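Local coordinates for thioredoxin (H-type,TRX-H) (Edwardsiella tarda, PDB 5ZF2), which inhibits ASK1-MAPK signalling cascades as a thioredoxin-like bacterial effector that promotes pathogenesis during infection, and is probably a thiol-disulfide oxidoreductase, at residues C29-Q35 and Q73-I77. Sequence-based numbering, arbitrary orientation.
Sequences CPVCKRQ and QSTLI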
ATOM      1  N   CYS A  29     -15.314   4.112   0.340  1.00 46.17           N
ATOM      2  CA  CYS A  29     -14.653   5.000  -0.608  1.00 36.15           C
ATOM      3  C   CYS A  29     -14.713   4.409  -2.012  1.00 44.11           C
ATOM      4  O   CYS A  29     -14.126   3.338  -2.255  1.00 36.92           O
ATOM      5  CB  CYS A  29     -13.209   5.249  -0.204  1.00 39.41           C
ATOM      6  SG  CYS A  29     -12.309   6.179  -1.458  1.00 49.82           S
ATOM      7  N   PRO A  30     -15.393   5.067  -2.959  1.00 47.34           N
ATOM      8  CA  PRO A  30     -15.437   4.532  -4.329  1.00 42.11           C
ATOM      9  C   PRO A  30     -14.086   4.557  -5.010  1.00 40.48           C
ATOM     10  O   PRO A  30     -13.779   3.661  -5.807  1.00 40.95           O
ATOM     11  CB  PRO A  30     -16.444   5.450  -5.041  1.00 45.11           C
ATOM     12  CG  PRO A  30     -17.063   6.304  -3.966  1.00 47.69           C
ATOM     13  CD  PRO A  30     -16.073   6.365  -2.852  1.00 49.80           C
ATOM     14  N   VAL A  31     -13.259   5.526  -4.682  1.00 34.09           N
ATOM     15  CA  VAL A  31     -11.924   5.512  -5.213  1.00 33.99           C
ATOM     16  C   VAL A  31     -11.144   4.318  -4.700  1.00 27.50           C
ATOM     17  O   VAL A  31     -10.547   3.625  -5.474  1.00 26.08           O
ATOM     18  CB  VAL A  31     -11.178   6.851  -5.023  1.00 29.42           C
ATOM     19  CG1 VAL A  31      -9.729   6.721  -5.462  1.00 27.68           C
ATOM     20  CG2 VAL A  31     -11.848   7.942  -5.836  1.00 29.53           C
ATOM     21  N   CYS A  32     -11.233   4.054  -3.406  1.00 28.57           N
ATOM     22  CA  CYS A  32     -10.537   2.930  -2.812  1.00 29.25           C
ATOM     23  C   CYS A  32     -10.931   1.627  -3.435  1.00 28.74           C
ATOM     24  O   CYS A  32     -10.111   0.818  -3.699  1.00 27.33           O
ATOM     25  CB  CYS A  32     -10.728   2.845  -1.326  1.00 36.99           C
ATOM     26  SG  CYS A  32      -9.955   4.142  -0.400  1.00 39.84           S
ATOM     27  N   LYS A  33     -12.225   1.459  -3.625  1.00 31.18           N
ATOM     28  CA  LYS A  33     -12.782   0.297  -4.289  1.00 32.34           C
ATOM     29  C   LYS A  33     -12.173   0.108  -5.656  1.00 30.56           C
ATOM     30  O   LYS A  33     -11.580  -0.876  -5.924  1.00 35.23           O
ATOM     31  CB  LYS A  33     -14.293   0.467  -4.388  1.00 35.51           C
ATOM     32  CG  LYS A  33     -15.078  -0.795  -4.260  1.00 48.83           C
ATOM     33  CD  LYS A  33     -14.433  -1.744  -3.304  1.00 58.16           C
ATOM     34  CE  LYS A  33     -13.919  -2.955  -4.018  1.00 65.43           C
ATOM     35  NZ  LYS A  33     -14.025  -4.129  -3.114  1.00 65.13           N
ATOM     36  N   ARG A  34     -12.295   1.115  -6.474  1.00 29.69           N
ATOM     37  CA  ARG A  34     -11.660   1.222  -7.755  1.00 28.05           C
ATOM     38  C   ARG A  34     -10.153   0.914  -7.806  1.00 30.33           C
ATOM     39  O   ARG A  34      -9.720   0.147  -8.594  1.00 27.15           O
ATOM     40  CB  ARG A  34     -11.888   2.620  -8.248  1.00 37.17           C
ATOM     41  CG  ARG A  34     -11.963   2.795  -9.737  1.00 50.16           C
ATOM     42  CD  ARG A  34     -13.080   3.777 -10.162  1.00 62.51           C
ATOM     43  NE  ARG A  34     -13.230   5.022  -9.383  1.00 67.71           N
ATOM     44  CZ  ARG A  34     -14.397   5.544  -8.997  1.00 65.75           C
ATOM     45  NH1 ARG A  34     -15.549   4.934  -9.244  1.00 61.65           N
ATOM     46  NH2 ARG A  34     -14.426   6.668  -8.321  1.00 65.97           N
ATOM     47  N   GLN A  35      -9.377   1.516  -6.936  1.00 24.20           N
ATOM     48  CA  GLN A  35      -7.999   1.125  -6.748  1.00 22.06           C
ATOM     49  C   GLN A  35      -7.830  -0.365  -6.499  1.00 29.03           C
ATOM     50  O   GLN A  35      -7.087  -1.001  -7.185  1.00 25.21           O
ATOM     51  CB  GLN A  35      -7.345   1.921  -5.620  1.00 24.74           C
ATOM     52  CG  GLN A  35      -6.896   3.307  -6.003  1.00 19.89           C
ATOM     53  CD  GLN A  35      -6.212   4.019  -4.879  1.00 23.31           C
ATOM     54  OE1 GLN A  35      -6.469   3.770  -3.727  1.00 23.06           O
ATOM     55  NE2 GLN A  35      -5.351   4.916  -5.215  1.00 17.71           N
ATOM     56  N   GLN A  73      -7.800   8.814   2.651  1.00 21.54           N
ATOM     57  CA  GLN A  73      -7.949   7.475   2.112  1.00 22.30           C
ATOM     58  C   GLN A  73      -7.452   7.476   0.669  1.00 22.93           C
ATOM     59  O   GLN A  73      -7.288   8.529   0.047  1.00 31.38           O
ATOM     60  CB  GLN A  73      -9.411   7.043   2.189  1.00 26.32           C
ATOM     61  CG  GLN A  73     -10.336   8.044   1.477  1.00 45.17           C
ATOM     62  CD  GLN A  73     -11.773   8.035   1.992  1.00 49.97           C
ATOM     63  OE1 GLN A  73     -12.722   8.210   1.221  1.00 47.90           O
ATOM     64  NE2 GLN A  73     -11.935   7.840   3.298  1.00 49.52           N
ATOM     65  N   SER A  74      -7.210   6.282   0.140  1.00 27.01           N
ATOM     66  CA  SER A  74      -6.655   6.073  -1.198  1.00 28.05           C
ATOM     67  C   SER A  74      -5.204   6.527  -1.315  1.00 25.06           C
ATOM     68  O   SER A  74      -4.719   6.758  -2.430  1.00 24.43           O
ATOM     69  CB  SER A  74      -7.514   6.735  -2.292  1.00 19.72           C
ATOM     70  OG  SER A  74      -7.337   8.157  -2.335  1.00 21.49           O
ATOM     71  N   THR A  75      -4.484   6.621  -0.191  1.00 11.90           N
ATOM     72  CA  THR A  75      -3.048   6.901  -0.208  1.00 17.09           C
ATOM     73  C   THR A  75      -2.295   5.583  -0.339  1.00 18.17           C
ATOM     74  O   THR A  75      -2.621   4.604   0.352  1.00 17.58           O
ATOM     75  CB  THR A  75      -2.580   7.621   1.067  1.00 16.13           C
ATOM     76  OG1 THR A  75      -3.301   8.844   1.244  1.00 18.42           O
ATOM     77  CG2 THR A  75      -1.088   7.945   0.978  1.00  9.98           C
ATOM     78  N   LEU A  76      -1.306   5.552  -1.238  1.00 10.29           N
ATOM     79  CA  LEU A  76      -0.399   4.412  -1.404  1.00  8.90           C
ATOM     80  C   LEU A  76       1.013   4.904  -1.136  1.00 11.51           C
ATOM     81  O   LEU A  76       1.407   5.973  -1.638  1.00 13.44           O
ATOM     82  CB  LEU A  76      -0.460   3.825  -2.823  1.00 14.12           C
ATOM     83  CG  LEU A  76      -1.821   3.385  -3.359  1.00 12.59           C
ATOM     84  CD1 LEU A  76      -1.732   3.029  -4.865  1.00 11.58           C
ATOM     85  CD2 LEU A  76      -2.290   2.200  -2.553  1.00 15.46           C
ATOM     86  N   ILE A  77       1.758   4.154  -0.340  1.00  9.78           N
ATOM     87  CA  ILE A  77       3.138   4.504  -0.018  1.00 14.35           C
ATOM     88  C   ILE A  77       4.019   3.303  -0.297  1.00 17.01           C
ATOM     89  O   ILE A  77       3.781   2.219   0.241  1.00 12.38           O
ATOM     90  CB  ILE A  77       3.314   4.927   1.445  1.00 10.11           C
ATOM     91  CG1 ILE A  77       2.268   5.987   1.823  1.00 14.19           C
ATOM     92  CG2 ILE A  77       4.789   5.410   1.642  1.00  9.91           C
ATOM     93  CD1 ILE A  77       2.205   6.262   3.338  1.00 15.15           C
TER
HETATM   94  O   HOH W   1      -2.922   6.664  -4.951  1.00 15.71           O
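Cys29, at the N-cap of helix 30-43, and Cys32 and Gln35 in its first turns meet Gln73 and Ser74, which lead into strand 75-80, at the probable redox site of this thioredoxin fold. Cys29 and Cys32 form the CxxC at the helix start; their SG atoms lie 3.3 Å apart, too far for a disulfide, so both are thiols. With Cys29 SG anti to the backbone N (chi1 173°), the sulfur accepts from Cys32 N at 3.1 Å, the N-H pointing almost straight at it (160°). The extended side chain of Gln73 brings OE1 to 3.3 Å from Cys29 CB, alongside the thiol. Cys32 SG instead approaches the backbone, 3.5 Å from Ser74 N.

Ser74 is the hub of the contact, at the position where classic thioredoxins carry a cis-proline. Here the Gln73-Ser74 peptide is trans, as the 3.8 Å between Gln73 CA and Ser74 CA indicates. The positive phi of Ser74 (68°) fits a G1 beta bulge, Ser74 and Thr75 both facing Val24. Val31 CG1 packs on Ser74 CB, while the extended chain of Gln35 lays OE1 3.5 Å from that CB. Gln35 NE2 gives Ser74 O only a weak bond of 3.4 Å; a water links them, donating to Ser74 O and accepting weakly from NE2, and Glu91 O is the amide's stronger partner. Leu76 CD1 lies near NE2, and the Leu76 side chain also touches Leu97 and Phe100 of helix 94-102.

The chemistry is consistent with a reduced dithiol site: a backbone N-H engages the first sulfur, and the second is sheltered against the bulge.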